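Local atomic coordinates of exotoxin 6 (Staphylococcus aureus subsp. aureus Mu50, PDB entry 4ZYS), a protein that probably acts as a secreted superantigen-like toxin and is thought to bind sugars, although its own ligand and target are not established. Residues Y17-L22 with F72-G77; S49-V54 with G88-T93; Y124-S129 with D185-Q190; K25-Y30 with S67-F72. All coordinates share one frame; numbering follows the deposited sequence.

Contacts 1, 2 and 4 all belong to the OB-fold barrel, whereas contact 3 lies in the beta-grasp domain. Contacts 1 and 4 share strand 69-74 and F72, with centres about 17 Å apart: each pairs that strand's region with one part of the chain around the corner at K25 and N26, and each has a partly exposed, polar end. Contact 2 is the buried one, made of aliphatic side chains and a single backbone bond. Contact 3 mixes a surface salt-bridge network with a small apolar core. The domains meet where contact 3 touches contacts 2 and 4: K125 reaches both T91 and D70, and D127 takes the backbone N of K92.

Contact 1: Y17-L22 with F72-G77; sequences YNKPVL and FILREG
V21 and L22 join F72 and I73 at one seam of the OB-fold barrel, where strand 21-24 runs antiparallel to strand 69-74. This is the tight end. L22 and I73 form a hydrogen-bonded pair: L22 N gives a nearly straight bond to I73 O at 2.8 Å, and I73 N answers to L22 O at 2.7 Å. Their CB atoms leave on the same face of the sheet, where I73 goes on to touch S49 and I51. On the opposite face V21 lays both methyls against one face of the F72 ring at its outer end: CG1 stands over the face, 3.9 Å from the centroid and shifted toward the rim, while CG2, on the same side, reaches F72 CZ at 3.6 Å. Y135 of helix 130-145 covers V21 and L74 on that side.

Beyond L74 the chains draw apart toward solvent, and the direct backbone ladder gives way to a water. That water donates to P20 O at 2.7 Å and accepts from R75 N. The guanidinium of R75 leads off to N84. K19 spans the wider part with its side chain. It crosses L74 at about a right angle, its CD against L74 CD2 at 3.7 Å, and then bends at the last torsion (chi4 -94°), which brings the ammonium group against the backbone at the end of 72-77. Two carbonyls grip it: K19 NZ lies 2.8 Å from R75 O, and the same NZ meets G77 O, also at 2.8 Å, from above the carbonyl plane, 38° out of it.

Contact 2: S49-V54 with G88-T93; sequences SQISLV and GGVTKT
I51 is where strand 47-52 first meets 88-93, and it does so with the ends of both its branches. Its CG2, anti to the backbone N, presses on G88 O at only 3.1 Å, a close fit of methyl on carbonyl. The same CG2 is 3.8 Å from V90 CG2, and I51 CD1 comes equally near that V90 methyl, at 3.8 Å. One methyl of V90 is thus held by two arms of I51, the two side chains running at a slant to each other.

At S52 the link passes to the backbone. S52 O takes G88 N at 2.9 Å with an N-H...O angle of 170°, the donor lying nearly along the C=O axis. The S52 side chain is turned the other way and rests on Y39.

L53 comes to the same V90 methyl from another direction, crossing V90 at about a right angle, with its CD2 4.1 Å from V90 CG2. I69 and F61 also touch V90, so aliphatic and aromatic groups enclose it within the barrel.

G88 and G89 both have positive phi, and here strand 84-92 is interrupted. Before the break S86 bonds to Q50 and S52; at the break G89 bonds to F72, and beyond it T91 bonds to D70, continuing the pairing with strand 69-74. Parallel neighbours 47-52 and 84-92 correspond to the third and fifth strands of the OB-fold barrel.

Contact 3: Y124-S129 with D185-Q190; sequences YKEDIS and DGRQIQ
The guanidinium of R187 has E126 OE1 over one face and D185 OD1 at its edge, in the plane, on a short turn of the beta-grasp domain. OE1 lies 3.0 Å from R187 NH1, but no N-H points at it, and the carboxylate is turned 68° from the guanidinium: this is attraction of charges. E126 OE2 has its own partner in S95.

The edge contact, within 185-190, is both a salt bridge and a hydrogen bond. R187 NE donates to D185 OD1 at 2.8 Å on the syn lone pair, with a weak second bond from NH2 to OD2. The backbone N of R187 also reaches D185 OD1, at 3.0 Å from above the carboxylate plane, closing an Asx turn. Two donors on one oxygen hold D185 firmly, and the network sits on the more exposed side.

Below it the backbones meet. D127 and D185 form a non-hydrogen-bonded antiparallel pair, G186 N donates to E126 O at 2.8 Å, and G186 CA abuts K125 O at 3.3 Å. Strand 127-129 of this little ribbon leads directly into helix 130-145, whose L133 touches both I128 and I189. Beneath the turn those isoleucines cross at about a right angle, I128 CG2 against I189 CD1 at 3.8 Å.

Contact 4: K25-Y30 with S67-F72; sequences KNVTGY and SNIDVF
V27 and I69 make an antiparallel hydrogen-bonded pair just where both chains turn a corner, at K25 and N26 in one and at N68 in the other. The bond from V27 N to I69 O is good, 2.8 Å and in the carbonyl plane; the return from I69 N to V27 O is weak at 3.5 Å. Past the corners strands 27-30 and 69-72 splay, their directions 83° apart.

D70 secures the first corner. Its OD1 accepts N26 N at 2.8 Å and takes T93 OG1 as well, while OD2 has a salt bridge to K125. The aliphatic start of K25 lies against this carboxylate, its CG 3.7 Å from D70 OD2. At the outer end T28 OG1 donates to S67 OG at 2.6 Å, and S67 OG is also bonded to D65.

Between these polar ends lies an apolar patch. V27 CG2 stands 4.2 Å from V71 CG1, and I69, with CG1 set between its backbone N and carbonyl carbon (chi1 56°), sends CD1 over G29, 3.8 Å from G29 N. Sharply coiled first and fourth strands that pair on both sides of such a corner close the barrel of an OB fold.

Contact 1: Y17-L22 with F72-G77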
loop_
_atom_site.group_PDB
_atom_site.type_symbol
_atom_site.label_atom_id
_atom_site.label_comp_id
_atom_site.label_asym_id
_atom_site.label_seq_id
_atom_site.Cartn_x
_atom_site.Cartn_y
_atom_site.Cartn_z
ATOM N N TYR A 17 -10.260 3.105 3.068
ATOM C CA TYR A 17 -9.806 1.771 2.702
ATOM C C TYR A 17 -10.805 0.999 1.812
ATOM O O TYR A 17 -10.432 -0.054 1.307
ATOM C CB TYR A 17 -9.384 0.983 3.941
ATOM C CG TYR A 17 -8.023 1.477 4.396
ATOM C CD1 TYR A 17 -6.882 1.230 3.633
ATOM C CD2 TYR A 17 -7.900 2.345 5.483
ATOM C CE1 TYR A 17 -5.647 1.750 3.992
ATOM C CE2 TYR A 17 -6.664 2.860 5.859
ATOM C CZ TYR A 17 -5.536 2.545 5.121
ATOM O OH TYR A 17 -4.305 3.057 5.470
ATOM N N ASN A 18 -11.978 1.578 1.484
ATOM C CA ASN A 18 -12.920 0.987 0.522
ATOM C C ASN A 18 -12.817 1.691 -0.859
ATOM O O ASN A 18 -13.530 1.309 -1.783
ATOM C CB ASN A 18 -14.373 1.041 1.040
ATOM C CG ASN A 18 -14.712 -0.074 2.016
ATOM O OD1 ASN A 18 -14.078 -1.135 2.045
ATOM N ND2 ASN A 18 -15.716 0.138 2.847
ATOM N N LYS A 19 -11.941 2.725 -0.990
ATOM C CA LYS A 19 -11.765 3.498 -2.238
ATOM C C LYS A 19 -11.277 2.600 -3.380
ATOM O O LYS A 19 -10.391 1.780 -3.149
ATOM C CB LYS A 19 -10.774 4.658 -2.041
ATOM C CG LYS A 19 -11.322 5.837 -1.270
ATOM C CD LYS A 19 -10.206 6.816 -0.951
ATOM C CE LYS A 19 -10.679 8.198 -0.556
ATOM N NZ LYS A 19 -10.716 9.121 -1.716
ATOM N N PRO A 20 -11.842 2.704 -4.604
ATOM C CA PRO A 20 -11.358 1.850 -5.708
ATOM C C PRO A 20 -9.875 2.095 -6.003
ATOM O O PRO A 20 -9.389 3.218 -5.921
ATOM C CB PRO A 20 -12.235 2.260 -6.897
ATOM C CG PRO A 20 -13.399 2.988 -6.306
ATOM C CD PRO A 20 -12.872 3.654 -5.073
ATOM N N VAL A 21 -9.161 1.044 -6.352
ATOM C CA VAL A 21 -7.728 1.129 -6.606
ATOM C C VAL A 21 -7.405 1.015 -8.120
ATOM O O VAL A 21 -8.051 0.271 -8.836
ATOM C CB VAL A 21 -7.033 0.035 -5.751
ATOM C CG1 VAL A 21 -5.785 -0.514 -6.423
ATOM C CG2 VAL A 21 -6.713 0.582 -4.362
ATOM N N LEU A 22 -6.404 1.766 -8.583
ATOM C CA LEU A 22 -5.926 1.699 -9.951
ATOM C C LEU A 22 -4.504 1.181 -9.905
ATOM O O LEU A 22 -3.625 1.864 -9.399
ATOM C CB LEU A 22 -6.024 3.070 -10.656
ATOM C CG LEU A 22 -5.501 3.141 -12.100
ATOM C CD1 LEU A 22 -6.184 2.077 -12.997
ATOM C CD2 LEU A 22 -5.645 4.573 -12.688
ATOM N N PHE A 72 0.415 1.660 -7.895
ATOM C CA PHE A 72 -0.712 1.340 -7.030
ATOM C C PHE A 72 -1.302 2.689 -6.662
ATOM O O PHE A 72 -0.725 3.397 -5.835
ATOM C CB PHE A 72 -0.261 0.519 -5.809
ATOM C CG PHE A 72 -1.418 -0.021 -5.006
ATOM C CD1 PHE A 72 -1.992 0.735 -3.986
ATOM C CD2 PHE A 72 -1.946 -1.284 -5.278
ATOM C CE1 PHE A 72 -3.090 0.254 -3.261
ATOM C CE2 PHE A 72 -3.023 -1.786 -4.527
ATOM C CZ PHE A 72 -3.578 -1.018 -3.508
ATOM N N ILE A 73 -2.379 3.095 -7.361
ATOM C CA ILE A 73 -2.989 4.422 -7.254
ATOM C C ILE A 73 -4.334 4.370 -6.519
ATOM O O ILE A 73 -5.259 3.650 -6.900
ATOM C CB ILE A 73 -3.132 5.063 -8.688
ATOM C CG1 ILE A 73 -1.741 5.282 -9.361
ATOM C CG2 ILE A 73 -3.998 6.359 -8.722
ATOM C CD1 ILE A 73 -1.794 5.367 -10.885
ATOM N N LEU A 74 -4.431 5.204 -5.502
ATOM C CA LEU A 74 -5.611 5.460 -4.692
ATOM C C LEU A 74 -5.831 6.988 -4.683
ATOM O O LEU A 74 -4.964 7.739 -4.247
ATOM C CB LEU A 74 -5.416 4.873 -3.273
ATOM C CG LEU A 74 -6.602 4.957 -2.300
ATOM C CD1 LEU A 74 -6.447 3.928 -1.226
ATOM C CD2 LEU A 74 -6.650 6.323 -1.618
ATOM N N ARG A 75 -6.994 7.434 -5.166
ATOM C CA ARG A 75 -7.382 8.851 -5.199
ATOM C C ARG A 75 -7.449 9.427 -3.811
ATOM O O ARG A 75 -8.275 8.986 -3.008
ATOM C CB ARG A 75 -8.773 9.029 -5.819
ATOM C CG ARG A 75 -8.827 9.383 -7.251
ATOM C CD ARG A 75 -10.273 9.444 -7.694
ATOM N NE ARG A 75 -10.935 10.750 -7.513
ATOM C CZ ARG A 75 -10.917 11.743 -8.406
ATOM N NH1 ARG A 75 -10.191 11.641 -9.511
ATOM N NH2 ARG A 75 -11.590 12.861 -8.179
ATOM N N GLU A 76 -6.609 10.397 -3.510
ATOM C CA GLU A 76 -6.718 11.075 -2.217
ATOM C C GLU A 76 -7.858 12.099 -2.294
ATOM O O GLU A 76 -8.076 12.712 -3.355
ATOM C CB GLU A 76 -5.404 11.771 -1.832
ATOM C CG GLU A 76 -4.274 10.819 -1.463
ATOM C CD GLU A 76 -4.424 10.031 -0.177
ATOM O OE1 GLU A 76 -4.826 10.617 0.853
ATOM O OE2 GLU A 76 -4.047 8.840 -0.179
ATOM N N GLY A 77 -8.599 12.228 -1.199
ATOM C CA GLY A 77 -9.704 13.179 -1.085
ATOM C C GLY A 77 -10.992 12.847 -1.805
ATOM O O GLY A 77 -11.123 11.809 -2.460
HETATM O O HOH W 1 -9.438 5.896 -5.727
#

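Contact 2: S49-V54 with G88-T93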
loop_
_atom_site.group_PDB
_atom_site.type_symbol
_atom_site.label_atom_id
_atom_site.label_comp_id
_atom_site.label_asym_id
_atom_site.label_seq_id
_atom_site.Cartn_x
_atom_site.Cartn_y
_atom_site.Cartn_z
ATOM N N SER A 49 -2.908 10.592 -13.574
ATOM C CA SER A 49 -2.592 10.567 -12.156
ATOM C C SER A 49 -1.295 11.293 -11.886
ATOM O O SER A 49 -0.308 11.092 -12.591
ATOM C CB SER A 49 -2.498 9.141 -11.618
ATOM O OG SER A 49 -3.759 8.512 -11.701
ATOM N N GLN A 50 -1.302 12.120 -10.839
ATOM C CA GLN A 50 -0.133 12.821 -10.329
ATOM C C GLN A 50 0.147 12.157 -9.011
ATOM O O GLN A 50 -0.735 12.125 -8.158
ATOM C CB GLN A 50 -0.365 14.342 -10.188
ATOM C CG GLN A 50 0.888 15.080 -9.753
ATOM C CD GLN A 50 0.604 16.410 -9.081
ATOM O OE1 GLN A 50 -0.039 16.475 -8.027
ATOM N NE2 GLN A 50 1.176 17.493 -9.611
ATOM N N ILE A 51 1.326 11.565 -8.866
ATOM C CA ILE A 51 1.661 10.832 -7.660
ATOM C C ILE A 51 2.788 11.524 -6.900
ATOM O O ILE A 51 3.878 11.707 -7.446
ATOM C CB ILE A 51 2.061 9.358 -7.986
ATOM C CG1 ILE A 51 1.065 8.656 -8.947
ATOM C CG2 ILE A 51 2.287 8.550 -6.698
ATOM C CD1 ILE A 51 1.592 7.325 -9.610
ATOM N N SER A 52 2.552 11.828 -5.616
ATOM C CA SER A 52 3.589 12.380 -4.740
ATOM C C SER A 52 4.604 11.313 -4.365
ATOM O O SER A 52 4.230 10.223 -3.920
ATOM C CB SER A 52 2.976 12.948 -3.467
ATOM O OG SER A 52 2.312 14.159 -3.760
ATOM N N LEU A 53 5.879 11.640 -4.549
ATOM C CA LEU A 53 7.042 10.851 -4.149
ATOM C C LEU A 53 7.606 11.566 -2.934
ATOM O O LEU A 53 8.480 12.440 -3.034
ATOM C CB LEU A 53 8.076 10.713 -5.281
ATOM C CG LEU A 53 7.612 10.133 -6.609
ATOM C CD1 LEU A 53 8.694 10.294 -7.646
ATOM C CD2 LEU A 53 7.243 8.647 -6.472
ATOM N N VAL A 54 7.012 11.264 -1.795
ATOM C CA VAL A 54 7.385 11.880 -0.531
ATOM C C VAL A 54 8.021 10.774 0.329
ATOM O O VAL A 54 7.503 9.665 0.387
ATOM C CB VAL A 54 6.163 12.611 0.099
ATOM C CG1 VAL A 54 5.185 11.658 0.795
ATOM C CG2 VAL A 54 6.601 13.747 1.013
ATOM N N GLY A 88 2.723 7.865 -3.010
ATOM C CA GLY A 88 3.551 6.660 -3.020
ATOM C C GLY A 88 3.052 5.586 -3.964
ATOM O O GLY A 88 2.493 5.891 -5.025
ATOM N N GLY A 89 3.253 4.336 -3.571
ATOM C CA GLY A 89 2.847 3.161 -4.338
ATOM C C GLY A 89 3.499 3.002 -5.696
ATOM O O GLY A 89 2.936 2.330 -6.575
ATOM N N VAL A 90 4.680 3.644 -5.885
ATOM C CA VAL A 90 5.461 3.571 -7.128
ATOM C C VAL A 90 6.669 2.736 -6.826
ATOM O O VAL A 90 7.463 3.059 -5.937
ATOM C CB VAL A 90 5.824 4.935 -7.785
ATOM C CG1 VAL A 90 6.442 4.717 -9.173
ATOM C CG2 VAL A 90 4.578 5.830 -7.896
ATOM N N THR A 91 6.758 1.612 -7.519
ATOM C CA THR A 91 7.809 0.606 -7.343
ATOM C C THR A 91 8.451 0.250 -8.708
ATOM O O THR A 91 7.949 0.663 -9.754
ATOM C CB THR A 91 7.194 -0.661 -6.667
ATOM O OG1 THR A 91 6.078 -1.117 -7.429
ATOM C CG2 THR A 91 6.753 -0.434 -5.221
ATOM N N LYS A 92 9.567 -0.506 -8.672
ATOM C CA LYS A 92 10.255 -1.007 -9.856
ATOM C C LYS A 92 9.508 -2.251 -10.316
ATOM O O LYS A 92 9.102 -3.068 -9.492
ATOM C CB LYS A 92 11.743 -1.336 -9.569
ATOM C CG LYS A 92 12.588 -0.171 -9.013
ATOM C CD LYS A 92 12.944 0.920 -10.058
ATOM C CE LYS A 92 13.520 2.166 -9.420
ATOM N NZ LYS A 92 14.315 2.978 -10.379
ATOM N N THR A 93 9.316 -2.388 -11.625
ATOM C CA THR A 93 8.635 -3.530 -12.187
ATOM C C THR A 93 9.514 -4.794 -12.045
ATOM O O THR A 93 10.736 -4.677 -11.890
ATOM C CB THR A 93 8.259 -3.253 -13.646
ATOM O OG1 THR A 93 7.204 -4.143 -13.987
ATOM C CG2 THR A 93 9.436 -3.437 -14.621
#

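Contact 3: Y124-S129 with D185-Q190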
loop_
_atom_site.group_PDB
_atom_site.type_symbol
_atom_site.label_atom_id
_atom_site.label_comp_id
_atom_site.label_asym_id
_atom_site.label_seq_id
_atom_site.Cartn_x
_atom_site.Cartn_y
_atom_site.Cartn_z
ATOM N N TYR A 124 2.947 -11.098 -5.924
ATOM C CA TYR A 124 3.428 -11.265 -7.296
ATOM C C TYR A 124 4.621 -10.338 -7.599
ATOM O O TYR A 124 5.260 -10.467 -8.654
ATOM C CB TYR A 124 2.277 -11.013 -8.297
ATOM C CG TYR A 124 1.023 -11.805 -7.980
ATOM C CD1 TYR A 124 0.983 -13.191 -8.152
ATOM C CD2 TYR A 124 -0.111 -11.179 -7.472
ATOM C CE1 TYR A 124 -0.166 -13.925 -7.854
ATOM C CE2 TYR A 124 -1.271 -11.899 -7.193
ATOM C CZ TYR A 124 -1.292 -13.270 -7.378
ATOM O OH TYR A 124 -2.432 -13.975 -7.092
ATOM N N LYS A 125 4.930 -9.429 -6.672
ATOM C CA LYS A 125 5.936 -8.420 -6.924
ATOM C C LYS A 125 7.225 -8.556 -6.129
ATOM O O LYS A 125 7.212 -8.828 -4.930
ATOM C CB LYS A 125 5.324 -7.039 -6.680
ATOM C CG LYS A 125 4.500 -6.574 -7.891
ATOM C CD LYS A 125 3.685 -5.267 -7.676
ATOM C CE LYS A 125 4.466 -4.064 -7.177
ATOM N NZ LYS A 125 5.691 -3.789 -7.998
ATOM N N GLU A 126 8.353 -8.297 -6.814
ATOM C CA GLU A 126 9.688 -8.273 -6.187
ATOM C C GLU A 126 9.835 -7.024 -5.326
ATOM O O GLU A 126 10.409 -7.054 -4.241
ATOM C CB GLU A 126 10.780 -8.245 -7.255
ATOM C CG GLU A 126 10.938 -9.519 -8.042
ATOM C CD GLU A 126 12.089 -9.356 -9.009
ATOM O OE1 GLU A 126 13.255 -9.402 -8.554
ATOM O OE2 GLU A 126 11.827 -9.073 -10.199
ATOM N N ASP A 127 9.356 -5.913 -5.850
ATOM C CA ASP A 127 9.405 -4.634 -5.178
ATOM C C ASP A 127 7.956 -4.243 -4.869
ATOM O O ASP A 127 7.253 -3.818 -5.767
ATOM C CB ASP A 127 10.122 -3.617 -6.085
ATOM C CG ASP A 127 10.441 -2.312 -5.386
ATOM O OD1 ASP A 127 10.647 -2.337 -4.167
ATOM O OD2 ASP A 127 10.473 -1.262 -6.070
ATOM N N ILE A 128 7.482 -4.479 -3.639
ATOM C CA ILE A 128 6.098 -4.196 -3.254
ATOM C C ILE A 128 6.069 -3.048 -2.195
ATOM O O ILE A 128 6.828 -3.071 -1.232
ATOM C CB ILE A 128 5.374 -5.499 -2.789
ATOM C CG1 ILE A 128 3.844 -5.270 -2.562
ATOM C CG2 ILE A 128 6.044 -6.161 -1.556
ATOM C CD1 ILE A 128 2.976 -6.527 -2.730
ATOM N N SER A 129 5.220 -2.034 -2.410
ATOM C CA SER A 129 5.123 -0.904 -1.497
ATOM C C SER A 129 4.297 -1.237 -0.263
ATOM O O SER A 129 3.364 -2.043 -0.332
ATOM C CB SER A 129 4.523 0.314 -2.195
ATOM O OG SER A 129 3.172 0.094 -2.556
ATOM N N ASP A 185 11.220 -6.083 -0.249
ATOM C CA ASP A 185 11.440 -7.198 -1.174
ATOM C C ASP A 185 10.357 -8.236 -0.941
ATOM O O ASP A 185 10.321 -8.871 0.111
ATOM C CB ASP A 185 12.864 -7.801 -0.998
ATOM C CG ASP A 185 13.302 -8.818 -2.045
ATOM O OD1 ASP A 185 12.428 -9.338 -2.776
ATOM O OD2 ASP A 185 14.535 -9.092 -2.140
ATOM N N GLY A 186 9.463 -8.368 -1.914
ATOM C CA GLY A 186 8.336 -9.301 -1.873
ATOM C C GLY A 186 8.759 -10.752 -1.753
ATOM O O GLY A 186 8.030 -11.575 -1.190
ATOM N N ARG A 187 9.963 -11.063 -2.280
ATOM C CA ARG A 187 10.556 -12.395 -2.223
ATOM C C ARG A 187 11.042 -12.742 -0.812
ATOM O O ARG A 187 11.327 -13.908 -0.546
ATOM C CB ARG A 187 11.729 -12.499 -3.203
ATOM C CG ARG A 187 11.383 -12.167 -4.658
ATOM C CD ARG A 187 12.653 -11.982 -5.453
ATOM N NE ARG A 187 13.335 -10.765 -5.032
ATOM C CZ ARG A 187 14.425 -10.274 -5.606
ATOM N NH1 ARG A 187 15.001 -10.917 -6.616
ATOM N NH2 ARG A 187 14.950 -9.132 -5.176
ATOM N N GLN A 188 11.115 -11.727 0.083
ATOM C CA GLN A 188 11.623 -11.841 1.448
ATOM C C GLN A 188 10.508 -11.764 2.525
ATOM O O GLN A 188 10.814 -11.896 3.712
ATOM C CB GLN A 188 12.684 -10.760 1.708
ATOM C CG GLN A 188 13.968 -10.916 0.887
ATOM C CD GLN A 188 14.739 -12.161 1.229
ATOM O OE1 GLN A 188 15.048 -12.428 2.388
ATOM N NE2 GLN A 188 15.063 -12.955 0.218
ATOM N N ILE A 189 9.240 -11.577 2.130
ATOM C CA ILE A 189 8.128 -11.549 3.104
ATOM C C ILE A 189 7.843 -13.003 3.555
ATOM O O ILE A 189 7.518 -13.836 2.706
ATOM C CB ILE A 189 6.862 -10.849 2.531
ATOM C CG1 ILE A 189 7.156 -9.379 2.154
ATOM C CG2 ILE A 189 5.671 -10.971 3.510
ATOM C CD1 ILE A 189 6.190 -8.767 1.156
ATOM N N GLN A 190 7.996 -13.305 4.872
ATOM C CA GLN A 190 7.792 -14.654 5.415
ATOM C C GLN A 190 6.409 -14.876 6.051
ATOM O O GLN A 190 5.759 -15.897 5.781
ATOM C CB GLN A 190 8.863 -14.980 6.476
ATOM C CG GLN A 190 10.079 -15.679 5.928
ATOM C CD GLN A 190 9.893 -17.138 5.620
ATOM O OE1 GLN A 190 9.270 -17.505 4.616
ATOM N NE2 GLN A 190 10.542 -17.991 6.407
#

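Contact 4: K25-Y30 with S67-F72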
loop_
_atom_site.group_PDB
_atom_site.type_symbol
_atom_site.label_atom_id
_atom_site.label_comp_id
_atom_site.label_asym_id
_atom_site.label_seq_id
_atom_site.Cartn_x
_atom_site.Cartn_y
_atom_site.Cartn_z
ATOM N N LYS A 25 1.156 -2.588 -13.990
ATOM C CA LYS A 25 2.560 -2.986 -13.982
ATOM C C LYS A 25 3.257 -2.691 -15.305
ATOM O O LYS A 25 2.661 -2.863 -16.372
ATOM C CB LYS A 25 2.688 -4.485 -13.656
ATOM C CG LYS A 25 2.130 -4.825 -12.268
ATOM C CD LYS A 25 2.152 -6.295 -11.949
ATOM C CE LYS A 25 1.530 -6.509 -10.586
ATOM N NZ LYS A 25 1.616 -7.916 -10.115
ATOM N N ASN A 26 4.541 -2.285 -15.224
ATOM C CA ASN A 26 5.434 -2.007 -16.352
ATOM C C ASN A 26 4.865 -0.879 -17.205
ATOM O O ASN A 26 4.474 -1.088 -18.362
ATOM C CB ASN A 26 5.643 -3.293 -17.184
ATOM C CG ASN A 26 6.819 -3.287 -18.110
ATOM O OD1 ASN A 26 7.780 -2.516 -17.973
ATOM N ND2 ASN A 26 6.807 -4.254 -18.998
ATOM N N VAL A 27 4.750 0.303 -16.601
ATOM C CA VAL A 27 4.189 1.462 -17.290
ATOM C C VAL A 27 5.225 2.584 -17.284
ATOM O O VAL A 27 6.337 2.379 -16.784
ATOM C CB VAL A 27 2.810 1.910 -16.700
ATOM C CG1 VAL A 27 1.756 0.820 -16.882
ATOM C CG2 VAL A 27 2.923 2.322 -15.225
ATOM N N THR A 28 4.878 3.742 -17.892
ATOM C CA THR A 28 5.724 4.926 -17.951
ATOM C C THR A 28 5.179 6.048 -17.075
ATOM O O THR A 28 3.995 6.405 -17.143
ATOM C CB THR A 28 5.886 5.431 -19.384
ATOM O OG1 THR A 28 6.461 4.394 -20.176
ATOM C CG2 THR A 28 6.752 6.679 -19.468
ATOM N N GLY A 29 6.091 6.625 -16.311
ATOM C CA GLY A 29 5.865 7.801 -15.495
ATOM C C GLY A 29 6.960 8.822 -15.746
ATOM O O GLY A 29 8.105 8.458 -16.025
ATOM N N TYR A 30 6.612 10.104 -15.694
ATOM C CA TYR A 30 7.554 11.210 -15.854
ATOM C C TYR A 30 7.720 11.873 -14.518
ATOM O O TYR A 30 6.788 12.449 -13.990
ATOM C CB TYR A 30 7.089 12.207 -16.936
ATOM C CG TYR A 30 7.326 11.690 -18.340
ATOM C CD1 TYR A 30 6.457 10.771 -18.921
ATOM C CD2 TYR A 30 8.444 12.082 -19.070
ATOM C CE1 TYR A 30 6.661 10.299 -20.217
ATOM C CE2 TYR A 30 8.669 11.598 -20.360
ATOM C CZ TYR A 30 7.768 10.711 -20.933
ATOM O OH TYR A 30 7.956 10.221 -22.211
ATOM N N SER A 67 10.316 4.175 -17.428
ATOM C CA SER A 67 9.439 3.230 -18.136
ATOM C C SER A 67 9.516 1.785 -17.621
ATOM O O SER A 67 9.169 0.853 -18.357
ATOM C CB SER A 67 9.745 3.257 -19.631
ATOM O OG SER A 67 9.093 4.367 -20.222
ATOM N N ASN A 68 9.909 1.601 -16.357
ATOM C CA ASN A 68 10.051 0.274 -15.736
ATOM C C ASN A 68 9.381 0.300 -14.353
ATOM O O ASN A 68 9.958 -0.140 -13.359
ATOM C CB ASN A 68 11.564 -0.046 -15.619
ATOM C CG ASN A 68 12.334 0.952 -14.739
ATOM O OD1 ASN A 68 11.978 2.148 -14.599
ATOM N ND2 ASN A 68 13.356 0.461 -14.055
ATOM N N ILE A 69 8.192 0.879 -14.269
ATOM C CA ILE A 69 7.572 1.050 -12.969
ATOM C C ILE A 69 6.240 0.354 -12.886
ATOM O O ILE A 69 5.598 0.075 -13.905
ATOM C CB ILE A 69 7.426 2.578 -12.600
ATOM C CG1 ILE A 69 6.641 3.383 -13.660
ATOM C CG2 ILE A 69 8.771 3.220 -12.315
ATOM C CD1 ILE A 69 5.840 4.591 -13.129
ATOM N N ASP A 70 5.829 0.069 -11.644
ATOM C CA ASP A 70 4.500 -0.430 -11.309
ATOM C C ASP A 70 3.851 0.628 -10.473
ATOM O O ASP A 70 4.538 1.317 -9.719
ATOM C CB ASP A 70 4.536 -1.779 -10.568
ATOM C CG ASP A 70 5.136 -2.919 -11.365
ATOM O OD1 ASP A 70 5.333 -2.750 -12.597
ATOM O OD2 ASP A 70 5.446 -3.965 -10.757
ATOM N N VAL A 71 2.532 0.798 -10.608
ATOM C CA VAL A 71 1.844 1.817 -9.830
ATOM C C VAL A 71 0.654 1.192 -9.134
ATOM O O VAL A 71 0.021 0.279 -9.663
ATOM C CB VAL A 71 1.452 3.095 -10.649
ATOM C CG1 VAL A 71 2.685 3.743 -11.278
ATOM C CG2 VAL A 71 0.394 2.796 -11.717
ATOM N N PHE A 72 0.415 1.660 -7.895
ATOM C CA PHE A 72 -0.712 1.340 -7.030
ATOM C C PHE A 72 -1.302 2.689 -6.662
ATOM O O PHE A 72 -0.725 3.397 -5.835
ATOM C CB PHE A 72 -0.261 0.519 -5.809
ATOM C CG PHE A 72 -1.418 -0.021 -5.006
ATOM C CD1 PHE A 72 -1.992 0.735 -3.986
ATOM C CD2 PHE A 72 -1.946 -1.284 -5.278
ATOM C CE1 PHE A 72 -3.090 0.254 -3.261
ATOM C CE2 PHE A 72 -3.023 -1.786 -4.527
ATOM C CZ PHE A 72 -3.578 -1.018 -3.508
#